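Local coordinates for sensor protein (Bacteroides thetaiotaomicron, PDB 2X7X), which binds fructose through this periplasmic domain of a hybrid two-component sensor, probably to control a histidine-kinase phosphorelay and transcription, at residues 115-118 with 119-123; 231-235 with 236-240; 251-254 with 255-258. One frame throughout, in Å; residues are numbered along the deposited sequence.

In the fold
Following the chain from the N terminus, contact 1 comes on helix 110-124, just after strand 104-108 of the first lobe's sheet, and packs against strands of the second. Contact 2 ends helix 230-235 and turns the chain into strand 241-244 of that second sheet. Contact 3 lies on helix 249-260, against the first sheet and on the other side of the chain's centre from contact 2. All three are local, each within one continuous run of residues; they follow in series, so none nests or crosses. Contacts 1 and 2 touch where Tyr120 OH packs near Asp240 O, 3.6 Å apart, while contact 3 stays about 19 Å from both at the nearest atoms. Fructose binds between the lobes.

Contact 1 (115-118 with 119-123); sequences RSVG and NYIAS
Val117 and Ile121, one helical turn apart, lie side by side and point the same way, forming the apolar part of this stretch. The touch is between branch ends, Val117 CG1 and Ile121 CD1, at 3.8 Å. Ile121 gets there because its CG1 sits beside its own backbone N (chi1 -62°), which lays the start of the chain alongside Val117 O, before CD1 reaches the valine. Both side chains are buried, Val117 on Tyr193 and Ile121 on Ala191 of strand 191-194.

The backbone supplies the hydrogen bonds, each N-H donating to the C=O four residues earlier: Asn119 N to Arg115 O at 2.9 Å, Tyr120 N to Ser116 O, Ile121 N to Val117 O at 3.1 Å and Ala122 N to Gly118 O. On the more open face, Asn119 stays close to the turn before it, with ND2 4.4 Å from Arg115 CG, and both residues lean on Ala153 of helix 141-155. Ser116 OG bonds back to Glu112 O, within the same helix. With CG anti to the backbone N (chi1 175°), the ring of Tyr120 leads away from the preceding turn, and the side chain touches Ala241.

The side chain of Val117 lies about 11 Å from the bound fructose. Such a helix, its apolar face laid on a largely parallel sheet, is characteristic of the alpha/beta lobes of periplasmic binding proteins.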
loop_
_atom_site.group_PDB
_atom_site.type_symbol
_atom_site.label_atom_id
_atom_site.label_comp_id
_atom_site.label_asym_id
_atom_site.label_seq_id
_atom_site.Cartn_x
_atom_site.Cartn_y
_atom_site.Cartn_z
ATOM N N ARG A 115 -8.481 18.405 12.206
ATOM C CA ARG A 115 -9.257 17.767 13.252
ATOM C C ARG A 115 -8.625 16.442 13.633
ATOM O O ARG A 115 -8.344 16.211 14.810
ATOM C CB ARG A 115 -10.666 17.557 12.759
ATOM C CG ARG A 115 -11.690 17.367 13.836
ATOM C CD ARG A 115 -12.813 16.476 13.298
ATOM N NE ARG A 115 -14.008 16.594 14.108
ATOM C CZ ARG A 115 -14.724 17.710 14.203
ATOM N NH1 ARG A 115 -15.816 17.741 14.966
ATOM N NH2 ARG A 115 -14.346 18.793 13.523
ATOM N N SER A 116 -8.376 15.590 12.635
ATOM C CA SER A 116 -7.664 14.331 12.831
ATOM C C SER A 116 -6.299 14.488 13.511
ATOM O O SER A 116 -5.918 13.655 14.344
ATOM C CB SER A 116 -7.442 13.645 11.498
ATOM O OG SER A 116 -8.645 13.219 10.944
ATOM N N VAL A 117 -5.550 15.524 13.137
ATOM C CA VAL A 117 -4.250 15.763 13.727
ATOM C C VAL A 117 -4.414 16.093 15.200
ATOM O O VAL A 117 -3.713 15.550 16.038
ATOM C CB VAL A 117 -3.505 16.895 13.016
ATOM C CG1 VAL A 117 -2.411 17.453 13.899
ATOM C CG2 VAL A 117 -2.931 16.401 11.743
ATOM N N GLY A 118 -5.337 16.995 15.521
ATOM C CA GLY A 118 -5.610 17.331 16.916
ATOM C C GLY A 118 -6.048 16.124 17.731
ATOM O O GLY A 118 -5.591 15.955 18.866
ATOM N N ASN A 119 -6.917 15.278 17.159
ATOM C CA ASN A 119 -7.377 14.101 17.889
ATOM C C ASN A 119 -6.240 13.110 18.129
ATOM O O ASN A 119 -6.131 12.551 19.213
ATOM C CB ASN A 119 -8.581 13.406 17.226
ATOM C CG ASN A 119 -9.918 14.161 17.437
ATOM O OD1 ASN A 119 -10.094 14.926 18.391
ATOM N ND2 ASN A 119 -10.850 13.952 16.512
ATOM N N TYR A 120 -5.394 12.909 17.126
ATOM C CA TYR A 120 -4.297 11.980 17.248
ATOM C C TYR A 120 -3.293 12.424 18.330
ATOM O O TYR A 120 -2.841 11.603 19.128
ATOM C CB TYR A 120 -3.612 11.766 15.895
ATOM C CG TYR A 120 -2.390 10.898 16.006
ATOM C CD1 TYR A 120 -2.457 9.532 15.760
ATOM C CD2 TYR A 120 -1.161 11.449 16.397
ATOM C CE1 TYR A 120 -1.321 8.733 15.890
ATOM C CE2 TYR A 120 -0.037 10.669 16.529
ATOM C CZ TYR A 120 -0.117 9.315 16.275
ATOM O OH TYR A 120 1.019 8.547 16.415
ATOM N N ILE A 121 -2.959 13.708 18.362
ATOM C CA ILE A 121 -2.079 14.233 19.382
ATOM C C ILE A 121 -2.697 14.144 20.793
ATOM O O ILE A 121 -2.014 13.763 21.761
ATOM C CB ILE A 121 -1.654 15.679 19.061
ATOM C CG1 ILE A 121 -0.860 15.734 17.741
ATOM C CG2 ILE A 121 -0.826 16.260 20.204
ATOM C CD1 ILE A 121 -0.585 17.137 17.202
ATOM N N ALA A 122 -3.978 14.496 20.914
ATOM C CA ALA A 122 -4.661 14.488 22.215
ATOM C C ALA A 122 -4.700 13.086 22.798
ATOM O O ALA A 122 -4.539 12.904 24.005
ATOM C CB ALA A 122 -6.075 15.067 22.102
ATOM N N SER A 123 -4.897 12.105 21.929
ATOM C CA SER A 123 -4.920 10.708 22.315
ATOM C C SER A 123 -3.517 10.235 22.729
ATOM O O SER A 123 -3.356 9.538 23.726
ATOM C CB SER A 123 -5.506 9.873 21.163
ATOM O OG SER A 123 -5.150 8.506 21.237
#

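Contact 2 (231-235 with 236-240); sequences LELVL and DSVLD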
loop_
_atom_site.group_PDB
_atom_site.type_symbol
_atom_site.label_atom_id
_atom_site.label_comp_id
_atom_site.label_asym_id
_atom_site.label_seq_id
_atom_site.Cartn_x
_atom_site.Cartn_y
_atom_site.Cartn_z
ATOM N N LEU A 231 6.482 9.075 4.426
ATOM C CA LEU A 231 6.461 7.640 4.720
ATOM C C LEU A 231 7.803 7.196 5.301
ATOM O O LEU A 231 7.859 6.570 6.363
ATOM C CB LEU A 231 6.120 6.853 3.460
ATOM C CG LEU A 231 5.984 5.333 3.572
ATOM C CD1 LEU A 231 5.007 4.905 4.685
ATOM C CD2 LEU A 231 5.563 4.744 2.223
ATOM N N GLU A 232 8.874 7.562 4.605
ATOM C CA GLU A 232 10.241 7.240 5.007
ATOM C C GLU A 232 10.589 7.811 6.384
ATOM O O GLU A 232 11.261 7.155 7.181
ATOM C CB GLU A 232 11.232 7.708 3.922
ATOM C CG GLU A 232 12.708 7.695 4.318
ATOM C CD GLU A 232 13.659 7.703 3.104
ATOM O OE1 GLU A 232 14.507 8.629 2.988
ATOM O OE2 GLU A 232 13.555 6.771 2.270
ATOM N N LEU A 233 10.112 9.025 6.658
ATOM C CA LEU A 233 10.295 9.662 7.967
ATOM C C LEU A 233 9.580 8.943 9.123
ATOM O O LEU A 233 10.030 9.004 10.279
ATOM C CB LEU A 233 9.875 11.130 7.915
ATOM C CG LEU A 233 10.735 12.073 7.071
ATOM C CD1 LEU A 233 10.137 13.492 7.079
ATOM C CD2 LEU A 233 12.208 12.086 7.506
ATOM N N VAL A 234 8.471 8.276 8.815
ATOM C CA VAL A 234 7.775 7.476 9.807
ATOM C C VAL A 234 8.543 6.191 10.032
ATOM O O VAL A 234 8.786 5.788 11.183
ATOM C CB VAL A 234 6.343 7.135 9.377
ATOM C CG1 VAL A 234 5.691 6.252 10.403
ATOM C CG2 VAL A 234 5.545 8.387 9.199
ATOM N N LEU A 235 8.936 5.548 8.929
ATOM C CA LEU A 235 9.726 4.315 9.005
ATOM C C LEU A 235 11.054 4.532 9.727
ATOM O O LEU A 235 11.564 3.612 10.389
ATOM C CB LEU A 235 9.973 3.727 7.621
ATOM C CG LEU A 235 8.769 3.108 6.934
ATOM C CD1 LEU A 235 9.057 3.041 5.440
ATOM C CD2 LEU A 235 8.389 1.742 7.527
ATOM N N ASP A 236 11.600 5.742 9.602
ATOM C CA ASP A 236 12.864 6.069 10.243
ATOM C C ASP A 236 12.692 6.596 11.659
ATOM O O ASP A 236 13.663 7.044 12.260
ATOM C CB ASP A 236 13.681 7.051 9.392
ATOM C CG ASP A 236 14.215 6.417 8.115
ATOM O OD1 ASP A 236 14.282 5.174 8.032
ATOM O OD2 ASP A 236 14.549 7.161 7.173
ATOM N N SER A 237 11.469 6.557 12.188
ATOM C CA SER A 237 11.190 7.021 13.555
ATOM C C SER A 237 11.443 8.515 13.788
ATOM O O SER A 237 11.638 8.937 14.937
ATOM C CB SER A 237 11.963 6.194 14.589
ATOM O OG SER A 237 11.189 5.088 15.020
ATOM N N VAL A 238 11.437 9.301 12.712
ATOM C CA VAL A 238 11.569 10.754 12.803
ATOM C C VAL A 238 10.196 11.427 13.001
ATOM O O VAL A 238 10.042 12.327 13.819
ATOM C CB VAL A 238 12.273 11.322 11.550
ATOM C CG1 VAL A 238 12.311 12.859 11.578
ATOM C CG2 VAL A 238 13.698 10.729 11.430
ATOM N N LEU A 239 9.208 10.983 12.229
ATOM C CA LEU A 239 7.838 11.422 12.381
ATOM C C LEU A 239 7.059 10.349 13.127
ATOM O O LEU A 239 7.173 9.150 12.815
ATOM C CB LEU A 239 7.209 11.601 11.005
ATOM C CG LEU A 239 7.281 12.932 10.283
ATOM C CD1 LEU A 239 6.676 12.751 8.898
ATOM C CD2 LEU A 239 6.509 13.969 11.057
ATOM N N ASP A 240 6.251 10.760 14.094
ATOM C CA ASP A 240 5.425 9.791 14.778
ATOM C C ASP A 240 4.194 9.465 13.976
ATOM O O ASP A 240 3.713 8.343 14.014
ATOM C CB ASP A 240 5.053 10.279 16.151
ATOM C CG ASP A 240 6.259 10.454 17.031
ATOM O OD1 ASP A 240 6.526 9.549 17.852
ATOM O OD2 ASP A 240 6.952 11.486 16.879
HETATM O O HOH W 1 7.446 6.647 13.996
#
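Leu233 O takes two backbone N-H groups from the turn that follows it. Val238 N, at 2.8 Å, approaches almost in line with the carbonyl (C=O...N angle 171°), whereas Leu239 N, at 2.9 Å, comes from above the carbonyl plane. Beside this pair, Ser237 N bonds to Val234 O at 3.0 Å. Together the bonds from Val238 and Ser237 make a Schellman motif that ends the helix, with Ser237 as the C-prime residue; its positive phi of 64° lets the chain double back.

The reversal carries Val238 and Leu239 onto Leu233. With Leu233 CG beside its own backbone N (chi1 -68°), CD2 meets Val238 CB at 4.1 Å, the apolar contact that commonly accompanies a Schellman turn, while CB of Leu233 lies 3.7 Å from Leu239 CD1. Val234 meets Leu239 at about a right angle, through CG2 against CB, and its CA-H points at Leu239 O. A water donates to that same Leu239 O at 2.8 Å and to Val234 O, bridging the two carbonyl oxygens.

On the exposed flank, Glu232 OE1 is held by a hydrogen bond from Gly228 N. It lies 4.4 Å from Asp236 OD2, a like-charge proximity that probably costs some energy.

Further out, Val234 and Leu235 rest on Ala281 of helix 281-304. Leu233, Val238 and Leu239 face Pro201, Tyr204 and Ala200 of helix 199-209, and Asp240 OD2 bonds to Phe218 N of strand 217-220, just before strand 241-244 begins.

Contact 3 (251-254 with 255-258); sequences KVLQ and LAMD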
loop_
_atom_site.group_PDB
_atom_site.type_symbol
_atom_site.label_atom_id
_atom_site.label_comp_id
_atom_site.label_asym_id
_atom_site.label_seq_id
_atom_site.Cartn_x
_atom_site.Cartn_y
_atom_site.Cartn_z
ATOM N N LYS A 251 -7.460 11.477 -11.319
ATOM C CA LYS A 251 -8.847 11.888 -11.105
ATOM C C LYS A 251 -9.051 13.356 -11.478
ATOM O O LYS A 251 -10.175 13.774 -11.761
ATOM C CB LYS A 251 -9.294 11.620 -9.665
ATOM C CG LYS A 251 -9.663 10.156 -9.362
ATOM C CD LYS A 251 -10.342 10.047 -7.990
ATOM C CE LYS A 251 -10.304 8.624 -7.425
ATOM N NZ LYS A 251 -11.316 7.752 -8.073
ATOM N N VAL A 252 -7.962 14.123 -11.472
ATOM C CA VAL A 252 -7.984 15.522 -11.885
ATOM C C VAL A 252 -8.205 15.596 -13.383
ATOM O O VAL A 252 -9.064 16.341 -13.840
ATOM C CB VAL A 252 -6.680 16.265 -11.502
ATOM C CG1 VAL A 252 -6.582 17.614 -12.199
ATOM C CG2 VAL A 252 -6.601 16.455 -10.009
ATOM N N LEU A 253 -7.444 14.815 -14.145
ATOM C CA LEU A 253 -7.608 14.792 -15.589
ATOM C C LEU A 253 -8.952 14.219 -16.046
ATOM O O LEU A 253 -9.547 14.734 -16.993
ATOM C CB LEU A 253 -6.464 14.063 -16.279
ATOM C CG LEU A 253 -6.397 14.424 -17.773
ATOM C CD1 LEU A 253 -6.026 15.897 -17.984
ATOM C CD2 LEU A 253 -5.433 13.537 -18.506
ATOM N N GLN A 254 -9.425 13.167 -15.381
ATOM C CA GLN A 254 -10.727 12.595 -15.700
ATOM C C GLN A 254 -11.823 13.633 -15.574
ATOM O O GLN A 254 -12.800 13.614 -16.325
ATOM C CB GLN A 254 -11.043 11.405 -14.803
ATOM C CG GLN A 254 -10.926 10.060 -15.497
ATOM C CD GLN A 254 -10.023 9.104 -14.737
ATOM O OE1 GLN A 254 -8.865 8.909 -15.114
ATOM N NE2 GLN A 254 -10.536 8.525 -13.648
ATOM N N LEU A 255 -11.649 14.539 -14.619
ATOM C CA LEU A 255 -12.583 15.627 -14.405
ATOM C C LEU A 255 -12.496 16.600 -15.577
ATOM O O LEU A 255 -13.520 16.967 -16.150
ATOM C CB LEU A 255 -12.272 16.330 -13.080
ATOM C CG LEU A 255 -13.157 17.458 -12.550
ATOM C CD1 LEU A 255 -14.606 17.011 -12.350
ATOM C CD2 LEU A 255 -12.567 17.982 -11.244
ATOM N N ALA A 256 -11.277 16.997 -15.935
ATOM C CA ALA A 256 -11.046 17.844 -17.098
ATOM C C ALA A 256 -11.731 17.262 -18.342
ATOM O O ALA A 256 -12.506 17.953 -19.011
ATOM C CB ALA A 256 -9.550 18.038 -17.337
ATOM N N MET A 257 -11.469 15.988 -18.622
ATOM C CA MET A 257 -12.049 15.307 -19.780
ATOM C C MET A 257 -13.577 15.223 -19.778
ATOM O O MET A 257 -14.208 15.462 -20.807
ATOM C CB MET A 257 -11.439 13.915 -19.948
ATOM C CG MET A 257 -10.000 13.953 -20.435
ATOM S SD MET A 257 -9.689 15.422 -21.420
ATOM C CE MET A 257 -8.604 14.789 -22.693
ATOM N N ASP A 258 -14.166 14.892 -18.632
ATOM C CA ASP A 258 -15.622 14.894 -18.496
ATOM C C ASP A 258 -16.230 16.245 -18.868
ATOM O O ASP A 258 -17.258 16.300 -19.546
ATOM C CB ASP A 258 -16.044 14.484 -17.079
ATOM C CG ASP A 258 -15.686 13.041 -16.758
ATOM O OD1 ASP A 258 -15.233 12.311 -17.667
ATOM O OD2 ASP A 258 -15.846 12.634 -15.589
#
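Leu253 and Ala256 carry the apolar touch here: the methyl Leu253 CD1 reaches Ala256 CB at 4.2 Å, three residues further along the helix. Met257 also begins near Leu253, its CB and CG passing Leu253 O, but the chain, bent at chi2 and chi3, leads away and touches Tyr34 and Val37.

Backbone hydrogen bonds hold the turns together. Met257 N binds Leu253 O at 2.8 Å, and Ala256 N binds Val252 O at 3.1 Å. Leu255 N is gripped less firmly, dividing itself between weak bonds to Lys251 O and Val252 O. Asp258 N bonds to Gln254 O at 3.0 Å.

The side chain of Asp258 has CG beside its own backbone N (chi1 -66°), which puts the carboxylate back beside the preceding turn. Replaced by an alanine, Asp258 loses that carboxylate, and the side of the turn at Gln254 is likely to be left less covered.

Around the helix, Val252, Leu255 and Ala256 pack on the first lobe's parallel sheet: Val252 on Val93 of strand 90-93 and Ile106 of strand 104-108, Leu255 on Ile91 and Ala104 of the same two strands, and Ala256 on Ile91. Leu253 lies against Glu30 and Ala31 of helix 18-31, which flanks helix 249-260.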